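Local coordinates for VESB protease (Vibrio cholerae, PDB 4LK4), which probably acts as a secreted, trypsin-like serine endopeptidase, hydrolysing internal peptide bonds of other proteins, at residues G48-T53 with T245-Y250; T53-F58 with L93-S98; Q266-T271 with Y327-I332; N272-A277 with G338-T343. The protein carries 1 engineered substitution. All coordinates share one frame; numbering follows the deposited sequence.

Interaction 1. Residues G48-T53 with T245-Y250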
loop_
_atom_site.group_PDB
_atom_site.type_symbol
_atom_site.label_atom_id
_atom_site.label_comp_id
_atom_site.label_asym_id
_atom_site.label_seq_id
_atom_site.Cartn_x
_atom_site.Cartn_y
_atom_site.Cartn_z
ATOM N N GLY A 48 11.491 -8.019 5.481
ATOM C CA GLY A 48 11.011 -7.991 6.855
ATOM C C GLY A 48 9.587 -8.427 6.860
ATOM O O GLY A 48 9.296 -9.512 6.456
ATOM N N ARG A 49 8.693 -7.561 7.287
ATOM C CA ARG A 49 7.291 -7.916 7.354
ATOM C C ARG A 49 6.414 -7.035 6.454
ATOM O O ARG A 49 5.231 -6.893 6.712
ATOM C CB ARG A 49 6.808 -7.889 8.818
ATOM C CG ARG A 49 6.904 -6.531 9.523
ATOM C CD ARG A 49 6.129 -6.493 10.825
ATOM N NE ARG A 49 6.921 -7.028 11.936
ATOM C CZ ARG A 49 6.619 -8.102 12.671
ATOM N NH1 ARG A 49 5.519 -8.814 12.450
ATOM N NH2 ARG A 49 7.445 -8.475 13.635
ATOM N N TYR A 50 6.965 -6.505 5.360
ATOM C CA TYR A 50 6.207 -5.566 4.550
ATOM C C TYR A 50 6.016 -5.970 3.109
ATOM O O TYR A 50 6.938 -6.432 2.437
ATOM C CB TYR A 50 6.868 -4.211 4.584
ATOM C CG TYR A 50 7.011 -3.652 5.973
ATOM C CD1 TYR A 50 5.909 -3.145 6.639
ATOM C CD2 TYR A 50 8.255 -3.623 6.622
ATOM C CE1 TYR A 50 6.021 -2.624 7.918
ATOM C CE2 TYR A 50 8.381 -3.092 7.912
ATOM C CZ TYR A 50 7.256 -2.594 8.548
ATOM O OH TYR A 50 7.328 -2.074 9.809
ATOM N N VAL A 51 4.795 -5.742 2.642
ATOM C CA VAL A 51 4.380 -5.993 1.284
ATOM C C VAL A 51 3.821 -4.708 0.671
ATOM O O VAL A 51 3.101 -3.958 1.326
ATOM C CB VAL A 51 3.272 -7.032 1.308
ATOM C CG1 VAL A 51 2.585 -7.126 -0.036
ATOM C CG2 VAL A 51 3.839 -8.371 1.741
ATOM N N LEU A 52 4.156 -4.466 -0.586
ATOM C CA LEU A 52 3.718 -3.286 -1.325
ATOM C C LEU A 52 2.617 -3.716 -2.258
ATOM O O LEU A 52 2.722 -4.771 -2.919
ATOM C CB LEU A 52 4.866 -2.750 -2.163
ATOM C CG LEU A 52 4.569 -1.556 -3.063
ATOM C CD1 LEU A 52 4.038 -0.373 -2.272
ATOM C CD2 LEU A 52 5.812 -1.155 -3.856
ATOM N N THR A 53 1.551 -2.933 -2.306
ATOM C CA THR A 53 0.391 -3.286 -3.108
ATOM C C THR A 53 -0.422 -2.039 -3.396
ATOM O O THR A 53 0.040 -0.943 -3.133
ATOM C CB THR A 53 -0.450 -4.363 -2.398
ATOM O OG1 THR A 53 -1.377 -4.918 -3.335
ATOM C CG2 THR A 53 -1.234 -3.791 -1.273
ATOM N N THR A 245 7.175 1.616 6.323
ATOM C CA THR A 245 7.871 0.332 6.489
ATOM C C THR A 245 8.992 0.522 7.500
ATOM O O THR A 245 10.085 -0.036 7.373
ATOM C CB THR A 245 8.469 -0.130 5.155
ATOM O OG1 THR A 245 9.334 0.896 4.633
ATOM C CG2 THR A 245 7.363 -0.459 4.122
ATOM N N ASN A 246 8.699 1.321 8.525
ATOM C CA ASN A 246 9.695 1.869 9.433
ATOM C C ASN A 246 9.611 1.248 10.838
ATOM O O ASN A 246 10.088 1.820 11.819
ATOM C CB ASN A 246 9.459 3.379 9.487
ATOM C CG ASN A 246 10.716 4.171 9.776
ATOM O OD1 ASN A 246 11.816 3.630 9.854
ATOM N ND2 ASN A 246 10.543 5.472 9.979
ATOM N N GLN A 247 8.979 0.084 10.944
ATOM C CA GLN A 247 8.919 -0.664 12.221
ATOM C C GLN A 247 8.250 0.085 13.378
ATOM O O GLN A 247 8.526 -0.162 14.563
ATOM C CB GLN A 247 10.305 -1.169 12.619
ATOM C CG GLN A 247 10.984 -1.982 11.523
ATOM C CD GLN A 247 12.387 -2.382 11.917
ATOM O OE1 GLN A 247 12.621 -3.510 12.344
ATOM N NE2 GLN A 247 13.332 -1.443 11.802
ATOM N N LEU A 248 7.352 0.990 13.006
ATOM C CA LEU A 248 6.416 1.610 13.927
ATOM C C LEU A 248 5.051 1.136 13.458
ATOM O O LEU A 248 4.558 1.575 12.423
ATOM C CB LEU A 248 6.520 3.139 13.852
ATOM C CG LEU A 248 5.503 3.955 14.656
ATOM C CD1 LEU A 248 5.510 3.491 16.105
ATOM C CD2 LEU A 248 5.763 5.460 14.566
ATOM N N SER A 249 4.466 0.215 14.210
ATOM C CA SER A 249 3.175 -0.354 13.866
ATOM C C SER A 249 2.033 0.333 14.605
ATOM O O SER A 249 2.017 0.416 15.843
ATOM C CB SER A 249 3.143 -1.834 14.193
ATOM O OG SER A 249 1.865 -2.364 13.923
ATOM N N TYR A 250 1.041 0.769 13.850
ATOM C CA TYR A 250 -0.088 1.438 14.442
ATOM C C TYR A 250 -1.398 1.379 13.639
ATOM O O TYR A 250 -1.415 1.090 12.439
ATOM C CB TYR A 250 0.299 2.882 14.665
ATOM C CG TYR A 250 0.576 3.658 13.408
ATOM C CD1 TYR A 250 1.802 3.546 12.744
ATOM C CD2 TYR A 250 -0.379 4.509 12.879
ATOM C CE1 TYR A 250 2.067 4.269 11.583
ATOM C CE2 TYR A 250 -0.134 5.230 11.714
ATOM C CZ TYR A 250 1.096 5.114 11.067
ATOM O OH TYR A 250 1.349 5.873 9.935
HETATM O O HOH W 1 5.264 -0.631 10.561
#

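Interaction 2. Residues T53-F58 with L93-S98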
loop_
_atom_site.group_PDB
_atom_site.type_symbol
_atom_site.label_atom_id
_atom_site.label_comp_id
_atom_site.label_asym_id
_atom_site.label_seq_id
_atom_site.Cartn_x
_atom_site.Cartn_y
_atom_site.Cartn_z
ATOM N N THR A 53 1.551 -2.933 -2.306
ATOM C CA THR A 53 0.391 -3.286 -3.108
ATOM C C THR A 53 -0.422 -2.039 -3.396
ATOM O O THR A 53 0.040 -0.943 -3.133
ATOM C CB THR A 53 -0.450 -4.363 -2.398
ATOM O OG1 THR A 53 -1.377 -4.918 -3.335
ATOM C CG2 THR A 53 -1.234 -3.791 -1.273
ATOM N N ALA A 54 -1.620 -2.200 -3.933
ATOM C CA ALA A 54 -2.469 -1.094 -4.349
ATOM C C ALA A 54 -3.464 -0.802 -3.231
ATOM O O ALA A 54 -3.914 -1.723 -2.565
ATOM C CB ALA A 54 -3.196 -1.473 -5.629
ATOM N N ALA A 55 -3.815 0.458 -2.982
ATOM C CA ALA A 55 -4.785 0.723 -1.883
ATOM C C ALA A 55 -6.180 0.216 -2.186
ATOM O O ALA A 55 -6.883 -0.247 -1.287
ATOM C CB ALA A 55 -4.851 2.192 -1.533
ATOM N N HIS A 56 -6.613 0.296 -3.434
ATOM C CA HIS A 56 -7.998 -0.083 -3.688
ATOM C C HIS A 56 -8.291 -1.585 -3.509
ATOM O O HIS A 56 -9.438 -1.958 -3.383
ATOM C CB HIS A 56 -8.471 0.404 -5.047
ATOM C CG HIS A 56 -8.098 -0.496 -6.159
ATOM N ND1 HIS A 56 -6.971 -0.292 -6.924
ATOM C CD2 HIS A 56 -8.711 -1.594 -6.661
ATOM C CE1 HIS A 56 -6.902 -1.229 -7.848
ATOM N NE2 HIS A 56 -7.944 -2.032 -7.709
ATOM N N CYS A 57 -7.270 -2.432 -3.472
ATOM C CA CYS A 57 -7.436 -3.840 -3.063
ATOM C C CYS A 57 -8.128 -3.977 -1.699
ATOM O O CYS A 57 -8.662 -5.045 -1.367
ATOM C CB CYS A 57 -6.069 -4.523 -2.986
ATOM S SG CYS A 57 -5.246 -4.662 -4.593
ATOM N N PHE A 58 -8.088 -2.922 -0.885
ATOM C CA PHE A 58 -8.674 -2.982 0.440
ATOM C C PHE A 58 -9.860 -2.061 0.636
ATOM O O PHE A 58 -10.266 -1.871 1.756
ATOM C CB PHE A 58 -7.595 -2.718 1.495
ATOM C CG PHE A 58 -6.389 -3.570 1.328
ATOM C CD1 PHE A 58 -6.430 -4.893 1.655
ATOM C CD2 PHE A 58 -5.231 -3.055 0.825
ATOM C CE1 PHE A 58 -5.347 -5.700 1.492
ATOM C CE2 PHE A 58 -4.138 -3.854 0.654
ATOM C CZ PHE A 58 -4.204 -5.193 0.967
ATOM N N LEU A 93 -3.096 8.332 2.689
ATOM C CA LEU A 93 -4.185 9.099 3.274
ATOM C C LEU A 93 -4.822 10.078 2.273
ATOM O O LEU A 93 -5.920 10.591 2.526
ATOM C CB LEU A 93 -3.713 9.805 4.540
ATOM C CG LEU A 93 -3.434 8.844 5.709
ATOM C CD1 LEU A 93 -2.996 9.649 6.918
ATOM C CD2 LEU A 93 -4.662 8.018 6.073
ATOM N N SER A 94 -4.139 10.308 1.146
ATOM C CA SER A 94 -4.689 11.031 -0.014
ATOM C C SER A 94 -5.241 10.092 -1.111
ATOM O O SER A 94 -5.647 10.544 -2.181
ATOM C CB SER A 94 -3.638 11.998 -0.593
ATOM O OG SER A 94 -3.260 12.962 0.408
ATOM N N TYR A 95 -5.282 8.793 -0.845
ATOM C CA TYR A 95 -5.967 7.862 -1.747
ATOM C C TYR A 95 -7.390 8.330 -1.920
ATOM O O TYR A 95 -8.064 8.660 -0.936
ATOM C CB TYR A 95 -5.961 6.442 -1.191
ATOM C CG TYR A 95 -6.923 5.506 -1.876
ATOM C CD1 TYR A 95 -6.790 5.186 -3.224
ATOM C CD2 TYR A 95 -7.960 4.930 -1.169
ATOM C CE1 TYR A 95 -7.663 4.306 -3.843
ATOM C CE2 TYR A 95 -8.841 4.073 -1.769
ATOM C CZ TYR A 95 -8.690 3.757 -3.104
ATOM O OH TYR A 95 -9.611 2.915 -3.657
ATOM N N SER A 96 -7.822 8.422 -3.164
ATOM C CA SER A 96 -9.216 8.724 -3.481
ATOM C C SER A 96 -9.722 7.586 -4.354
ATOM O O SER A 96 -9.189 7.351 -5.442
ATOM C CB SER A 96 -9.366 10.068 -4.227
ATOM O OG SER A 96 -8.541 10.125 -5.403
ATOM N N PRO A 97 -10.744 6.879 -3.892
ATOM C CA PRO A 97 -11.272 5.770 -4.660
ATOM C C PRO A 97 -12.013 6.187 -5.929
ATOM O O PRO A 97 -12.198 5.356 -6.786
ATOM C CB PRO A 97 -12.249 5.102 -3.689
ATOM C CG PRO A 97 -12.692 6.196 -2.796
ATOM C CD PRO A 97 -11.575 7.196 -2.716
ATOM N N SER A 98 -12.437 7.434 -6.083
ATOM C CA SER A 98 -13.231 7.768 -7.280
ATOM C C SER A 98 -12.377 7.619 -8.540
ATOM O O SER A 98 -12.780 6.932 -9.475
ATOM C CB SER A 98 -13.883 9.158 -7.203
ATOM O OG SER A 98 -13.050 10.049 -6.508
#

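Interaction 3. Residues Q266-T271 with Y327-I332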
loop_
_atom_site.group_PDB
_atom_site.type_symbol
_atom_site.label_atom_id
_atom_site.label_comp_id
_atom_site.label_asym_id
_atom_site.label_seq_id
_atom_site.Cartn_x
_atom_site.Cartn_y
_atom_site.Cartn_z
ATOM N N GLN A 266 -12.591 6.904 20.195
ATOM C CA GLN A 266 -11.890 5.809 19.511
ATOM C C GLN A 266 -10.432 5.738 19.932
ATOM O O GLN A 266 -9.727 6.698 19.846
ATOM C CB GLN A 266 -11.979 5.995 17.995
ATOM C CG GLN A 266 -11.275 4.919 17.193
ATOM C CD GLN A 266 -11.928 3.570 17.384
ATOM O OE1 GLN A 266 -13.144 3.445 17.273
ATOM N NE2 GLN A 266 -11.131 2.560 17.700
ATOM N N SER A 267 -9.995 4.584 20.388
ATOM C CA SER A 267 -8.604 4.368 20.738
ATOM C C SER A 267 -7.705 4.018 19.504
ATOM O O SER A 267 -8.169 3.412 18.535
ATOM C CB SER A 267 -8.550 3.246 21.778
ATOM O OG SER A 267 -7.224 3.028 22.215
ATOM N N PHE A 268 -6.435 4.421 19.559
ATOM C CA PHE A 268 -5.440 4.122 18.519
ATOM C C PHE A 268 -4.162 3.615 19.179
ATOM O O PHE A 268 -3.679 4.233 20.117
ATOM C CB PHE A 268 -5.079 5.373 17.732
ATOM C CG PHE A 268 -6.143 5.846 16.810
ATOM C CD1 PHE A 268 -7.191 6.566 17.276
ATOM C CD2 PHE A 268 -6.073 5.582 15.463
ATOM C CE1 PHE A 268 -8.170 7.030 16.425
ATOM C CE2 PHE A 268 -7.051 6.037 14.603
ATOM C CZ PHE A 268 -8.094 6.782 15.091
ATOM N N THR A 269 -3.594 2.517 18.688
ATOM C CA THR A 269 -2.406 1.956 19.322
ATOM C C THR A 269 -1.176 2.036 18.435
ATOM O O THR A 269 -1.246 1.808 17.221
ATOM C CB THR A 269 -2.655 0.525 19.791
ATOM O OG1 THR A 269 -3.747 0.546 20.714
ATOM C CG2 THR A 269 -1.434 -0.056 20.487
ATOM N N TYR A 270 -0.063 2.383 19.081
ATOM C CA TYR A 270 1.243 2.655 18.469
ATOM C C TYR A 270 2.252 1.730 19.143
ATOM O O TYR A 270 2.340 1.694 20.375
ATOM C CB TYR A 270 1.613 4.138 18.665
ATOM C CG TYR A 270 0.558 5.028 18.056
ATOM C CD1 TYR A 270 -0.564 5.415 18.790
ATOM C CD2 TYR A 270 0.634 5.410 16.724
ATOM C CE1 TYR A 270 -1.572 6.175 18.217
ATOM C CE2 TYR A 270 -0.361 6.179 16.146
ATOM C CZ TYR A 270 -1.469 6.548 16.893
ATOM O OH TYR A 270 -2.477 7.286 16.310
ATOM N N THR A 271 2.990 0.969 18.340
ATOM C CA THR A 271 3.883 -0.067 18.839
ATOM C C THR A 271 5.248 -0.009 18.154
ATOM O O THR A 271 5.332 0.031 16.919
ATOM C CB THR A 271 3.281 -1.441 18.556
ATOM O OG1 THR A 271 1.918 -1.448 18.982
ATOM C CG2 THR A 271 4.050 -2.524 19.278
ATOM N N TYR A 327 -10.470 13.865 10.430
ATOM C CA TYR A 327 -9.345 14.494 11.116
ATOM C C TYR A 327 -8.120 13.601 11.139
ATOM O O TYR A 327 -8.181 12.467 11.595
ATOM C CB TYR A 327 -9.704 14.881 12.553
ATOM C CG TYR A 327 -10.824 15.865 12.675
ATOM C CD1 TYR A 327 -10.796 17.071 11.986
ATOM C CD2 TYR A 327 -11.904 15.616 13.511
ATOM C CE1 TYR A 327 -11.826 18.004 12.129
ATOM C CE2 TYR A 327 -12.930 16.535 13.650
ATOM C CZ TYR A 327 -12.894 17.719 12.950
ATOM O OH TYR A 327 -13.924 18.628 13.094
ATOM N N ASP A 328 -7.012 14.168 10.690
ATOM C CA ASP A 328 -5.717 13.523 10.678
ATOM C C ASP A 328 -4.815 14.085 11.746
ATOM O O ASP A 328 -4.674 15.292 11.877
ATOM C CB ASP A 328 -5.077 13.750 9.315
ATOM C CG ASP A 328 -5.830 13.029 8.206
ATOM O OD1 ASP A 328 -6.720 12.222 8.556
ATOM O OD2 ASP A 328 -5.548 13.242 7.006
ATOM N N PHE A 329 -4.200 13.206 12.511
ATOM C CA PHE A 329 -3.250 13.625 13.528
ATOM C C PHE A 329 -2.011 12.736 13.491
ATOM O O PHE A 329 -2.054 11.585 13.058
ATOM C CB PHE A 329 -3.891 13.594 14.914
ATOM C CG PHE A 329 -4.459 12.261 15.272
ATOM C CD1 PHE A 329 -5.734 11.916 14.878
ATOM C CD2 PHE A 329 -3.702 11.342 15.972
ATOM C CE1 PHE A 329 -6.253 10.675 15.187
ATOM C CE2 PHE A 329 -4.211 10.109 16.297
ATOM C CZ PHE A 329 -5.491 9.768 15.896
ATOM N N GLU A 330 -0.928 13.287 13.997
ATOM C CA GLU A 330 0.392 12.769 13.819
ATOM C C GLU A 330 1.063 12.660 15.181
ATOM O O GLU A 330 1.063 13.628 15.965
ATOM C CB GLU A 330 1.147 13.769 12.950
ATOM C CG GLU A 330 2.438 13.273 12.352
ATOM C CD GLU A 330 2.742 13.931 10.997
ATOM O OE1 GLU A 330 3.580 14.860 10.960
ATOM O OE2 GLU A 330 2.132 13.523 9.969
ATOM N N LEU A 331 1.620 11.497 15.481
ATOM C CA LEU A 331 2.480 11.367 16.646
ATOM C C LEU A 331 3.907 11.247 16.143
ATOM O O LEU A 331 4.172 10.481 15.234
ATOM C CB LEU A 331 2.122 10.148 17.492
ATOM C CG LEU A 331 0.949 10.226 18.468
ATOM C CD1 LEU A 331 -0.388 10.305 17.746
ATOM C CD2 LEU A 331 0.985 8.988 19.359
ATOM N N ILE A 332 4.815 11.993 16.765
ATOM C CA ILE A 332 6.210 12.057 16.367
ATOM C C ILE A 332 7.108 11.477 17.457
ATOM O O ILE A 332 6.952 11.801 18.647
ATOM C CB ILE A 332 6.634 13.510 16.183
ATOM C CG1 ILE A 332 5.597 14.287 15.380
ATOM C CG2 ILE A 332 7.979 13.568 15.496
ATOM C CD1 ILE A 332 5.805 15.787 15.446
#

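Interaction 4. Residues N272-A277 with G338-T343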
loop_
_atom_site.group_PDB
_atom_site.type_symbol
_atom_site.label_atom_id
_atom_site.label_comp_id
_atom_site.label_asym_id
_atom_site.label_seq_id
_atom_site.Cartn_x
_atom_site.Cartn_y
_atom_site.Cartn_z
ATOM N N ASN A 272 6.311 -0.025 18.947
ATOM C CA ASN A 272 7.665 -0.003 18.420
ATOM C C ASN A 272 8.161 -1.413 18.134
ATOM O O ASN A 272 8.435 -2.168 19.072
ATOM C CB ASN A 272 8.600 0.646 19.417
ATOM C CG ASN A 272 10.038 0.669 18.955
ATOM O OD1 ASN A 272 10.316 0.776 17.762
ATOM N ND2 ASN A 272 10.969 0.603 19.909
ATOM N N LEU A 273 8.292 -1.751 16.850
ATOM C CA LEU A 273 8.871 -3.015 16.454
ATOM C C LEU A 273 10.382 -2.923 16.213
ATOM O O LEU A 273 10.995 -3.934 15.871
ATOM C CB LEU A 273 8.182 -3.544 15.192
ATOM C CG LEU A 273 6.666 -3.741 15.287
ATOM C CD1 LEU A 273 6.090 -4.230 13.977
ATOM C CD2 LEU A 273 6.319 -4.708 16.399
ATOM N N ASP A 274 10.974 -1.734 16.378
ATOM C CA ASP A 274 12.415 -1.543 16.156
ATOM C C ASP A 274 13.214 -1.957 17.398
ATOM O O ASP A 274 12.699 -1.910 18.518
ATOM C CB ASP A 274 12.723 -0.077 15.781
ATOM C CG ASP A 274 13.981 0.079 14.865
ATOM O OD1 ASP A 274 14.970 -0.690 15.002
ATOM O OD2 ASP A 274 13.985 0.995 14.006
ATOM N N ALA A 275 14.470 -2.357 17.197
ATOM C CA ALA A 275 15.329 -2.824 18.295
ATOM C C ALA A 275 15.742 -1.670 19.224
ATOM O O ALA A 275 15.957 -1.874 20.435
ATOM C CB ALA A 275 16.555 -3.552 17.746
ATOM N N ASN A 276 15.834 -0.463 18.661
ATOM C CA ASN A 276 16.118 0.727 19.466
ATOM C C ASN A 276 14.878 1.398 20.006
ATOM O O ASN A 276 13.837 1.402 19.369
ATOM C CB ASN A 276 16.915 1.738 18.660
ATOM C CG ASN A 276 18.384 1.401 18.621
ATOM O OD1 ASN A 276 19.006 1.160 19.667
ATOM N ND2 ASN A 276 18.948 1.362 17.419
ATOM N N ALA A 277 15.010 1.990 21.181
ATOM C CA ALA A 277 13.883 2.615 21.851
ATOM C C ALA A 277 13.363 3.850 21.107
ATOM O O ALA A 277 14.116 4.568 20.452
ATOM C CB ALA A 277 14.276 2.994 23.273
ATOM N N GLY A 338 16.955 8.935 13.960
ATOM C CA GLY A 338 16.405 10.232 13.529
ATOM C C GLY A 338 15.032 10.459 14.149
ATOM O O GLY A 338 14.916 10.784 15.345
ATOM N N SER A 339 13.983 10.269 13.355
ATOM C CA SER A 339 12.636 10.366 13.890
ATOM C C SER A 339 11.657 9.563 13.079
ATOM O O SER A 339 11.928 9.258 11.947
ATOM C CB SER A 339 12.177 11.814 13.963
ATOM O OG SER A 339 12.093 12.422 12.700
ATOM N N LYS A 340 10.521 9.241 13.700
ATOM C CA LYS A 340 9.432 8.492 13.077
ATOM C C LYS A 340 8.117 9.194 13.334
ATOM O O LYS A 340 7.911 9.793 14.411
ATOM C CB LYS A 340 9.370 7.090 13.653
ATOM C CG LYS A 340 10.638 6.314 13.380
ATOM C CD LYS A 340 10.492 4.866 13.773
ATOM C CE LYS A 340 11.811 4.148 13.586
ATOM N NZ LYS A 340 11.665 2.702 13.906
ATOM N N ARG A 341 7.236 9.142 12.348
ATOM C CA ARG A 341 5.950 9.799 12.432
ATOM C C ARG A 341 4.904 8.780 12.080
ATOM O O ARG A 341 5.024 8.096 11.076
ATOM C CB ARG A 341 5.874 10.980 11.455
ATOM C CG ARG A 341 6.822 12.132 11.800
ATOM C CD ARG A 341 6.809 13.246 10.760
ATOM N NE ARG A 341 7.721 14.344 11.093
ATOM C CZ ARG A 341 7.370 15.499 11.667
ATOM N NH1 ARG A 341 6.115 15.767 12.009
ATOM N NH2 ARG A 341 8.296 16.406 11.910
ATOM N N ALA A 342 3.890 8.668 12.911
ATOM C CA ALA A 342 2.706 7.933 12.587
ATOM C C ALA A 342 1.596 8.947 12.405
ATOM O O ALA A 342 1.350 9.792 13.287
ATOM C CB ALA A 342 2.352 6.984 13.707
ATOM N N THR A 343 0.911 8.838 11.268
ATOM C CA THR A 343 -0.224 9.693 10.940
ATOM C C THR A 343 -1.484 8.831 10.917
ATOM O O THR A 343 -1.600 7.916 10.116
ATOM C CB THR A 343 0.019 10.384 9.587
ATOM O OG1 THR A 343 1.279 11.037 9.631
ATOM C CG2 THR A 343 -1.002 11.408 9.278
#

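Interaction 1. Residues G48-T53 with T245-Y250
Y50 is the residue through which 48-53 meets T245-Y250, and it stands just after a corner that the chain turns at G48 and R49. R49 makes no contact with 245-250, but its CG lies 4.0 Å above the plane of the Y50 ring, over the centre of one face, while its NH1 is bonded to L109 O. The opposite face belongs to T245. T245 CA sits 3.6 Å from the centroid of the Y50 ring, only 10° off the normal, a CH-pi contact, and T245 CG2 packs 3.7 Å from Y50 CG near the ring's root. With CG anti to its carbonyl carbon (chi1 -58°), Y50 sends its hydroxyl past T245 into the bend of 245-247. There Q247 N donates to Y50 OH over 2.9 Å, a bent bond of 133°. A water in the ring plane lies 2.6 Å from Y50 OH and donates a weak 3.0 Å bond to L248 O, so the phenol meets Q247 directly and L248 through the water, at the start of strand 248-258. T245 OG1 turns back to I241 O of helix 238-243. Beyond Y50 the strand runs on to T53, bonded to strand 105-109. A barrel-strand tyrosine clamped between R49 and T245 thus joins the trypsin-like barrel to the connector between the C-terminal helix of the protease fold and the first strand of the Ig-like domain.

Interaction 2. Residues T53-F58 with L93-S98
A55 and Y95 face each other with CA atoms 7.2 Å apart, where the chain leaving strand 50-53 winds into a short 3-10 turn at 56-57 and passes an irregular loop. A55 CB rests over the centre of the Y95 ring, 4.0 Å from its centroid and 13° off the normal, a CH-pi contact. The other face of Y95 lies against its own loop, with P97 N 3.8 Å above the ring plane, sandwiching the phenol between methyl and backbone. Y95 CG is anti to the backbone N (chi1 166°), which directs the ring toward 55-56, so that Y95 OH lies 3.1 Å from H56 CB; the hydroxyl's hydrogen-bond partner is D59 OD1. H56 holds CG between its backbone N and carbonyl carbon (chi1 83°), and the imidazole leads away from Y95 toward D103, whose OD2 bonds H56 ND1. H56 and D103 correspond to the histidine and aspartate of the trypsin-family catalytic triad, and H56 also touches A199, which stands at the position of the triad serine and is evidently the engineered residue. No polar bond crosses the contact: beside the CH-pi touch of A55, Y95 makes van der Waals contact with CA and CB of H56.

Interaction 3. Residues Q266-T271 with Y327-I332
F268 and Y270 face F329 and L331 across two strands that are not hydrogen-bonded to each other: their axes pass 10.6 Å apart and run 31° from parallel, and the contact between them is made by side chains. F329 drives its rim into the face of F268, an edge-to-face (T-shaped) pair with centroids 5.2 Å apart and planes at 90°; F329 CZ arrives over the centre of the F268 ring, 3.9 Å from F268 CE1. F329 places CG between its backbone N and carbonyl carbon (chi1 56°), which swings the ring back toward 266-271 although its CB sets off in another direction. Two residues on, L331 CD2 lies over a face of the Y270 ring, 4.0 Å from its centroid and offset toward the rim, a CH-pi contact, while the other methyl, CD1, lies in the plane of the F329 ring at its edge. The Y270 hydroxyl reaches F329 as well, OH to CE2 3.3 Å, and is satisfied by S344 OG of strand 338-349. All four touching residues are buried. Large, mostly aromatic side chains packed between facing strands form the hydrophobic core of a beta-sandwich, as expected for the Ig-like domain.

Interaction 4. Residues N272-A277 with G338-T343
D274 and K340 make a salt bridge, with K340 NZ donating to D274 OD2 over 2.9 Å. The ammonium arrives on the anti lone pair of OD2, away from OD1, and also lies 3.5 Å from D274 CB, so it comes to the carboxylate from the CB side. The two side chains cross at about a right angle. K340 reaches so far because its chain is fully extended beyond CG, with CG anti to the carbonyl carbon (chi1 -62°). NZ of K340, a buried residue, has further partners: N246 O accepts from NZ, and the ring of Y335 offers a cation-pi contact. The carboxylate's other oxygen looks back into its own loop, where A275 N gives a weak 2.8 Å bond to D274 OD1. That loop follows strand 262-272 and is built on an Asx turn: D274 N donates to N272 OD1 over 2.9 Å, from well above the carbonyl plane (63° out of it). In the Ig-like domain this turn carries the chain from strand 262-272 over to strand 278-283, and K340 lies on strand 338-349, which pairs with strand 324-335. The amide of N272 works at both ends, since N272 ND2 donates to N276 O over 3.0 Å at 160°, close to the amide plane, drawing the loop's two limbs together. Further out, D274 O is bonded by T307 OG1, and L273 pairs through its backbone with Q247, while the backbone of K340 is bonded to that of F333 in the neighbouring strand.

In the fold
Interaction 1 joins the two domains, and interactions 3 and 4 lie beyond it in the Ig-like domain, their centres about 16 and 12 Å from its own. The start of strand 248-258 and the residue before it lead there: S249 O lies 2.7 Å from T271 N of interaction 3, and Q247 O 2.8 Å from L273 N of interaction 4. Those two contacts, with centres about 13 Å apart, are stitched by L331 N to A342 O, 2.8 Å. Interaction 2 includes the probable catalytic histidine, H56. It shares T53 with interaction 1, about 17 Å away between centres, and its loop also touches the Ig-like domain, where L93 CD1 packs 3.6 Å from T343 CG2.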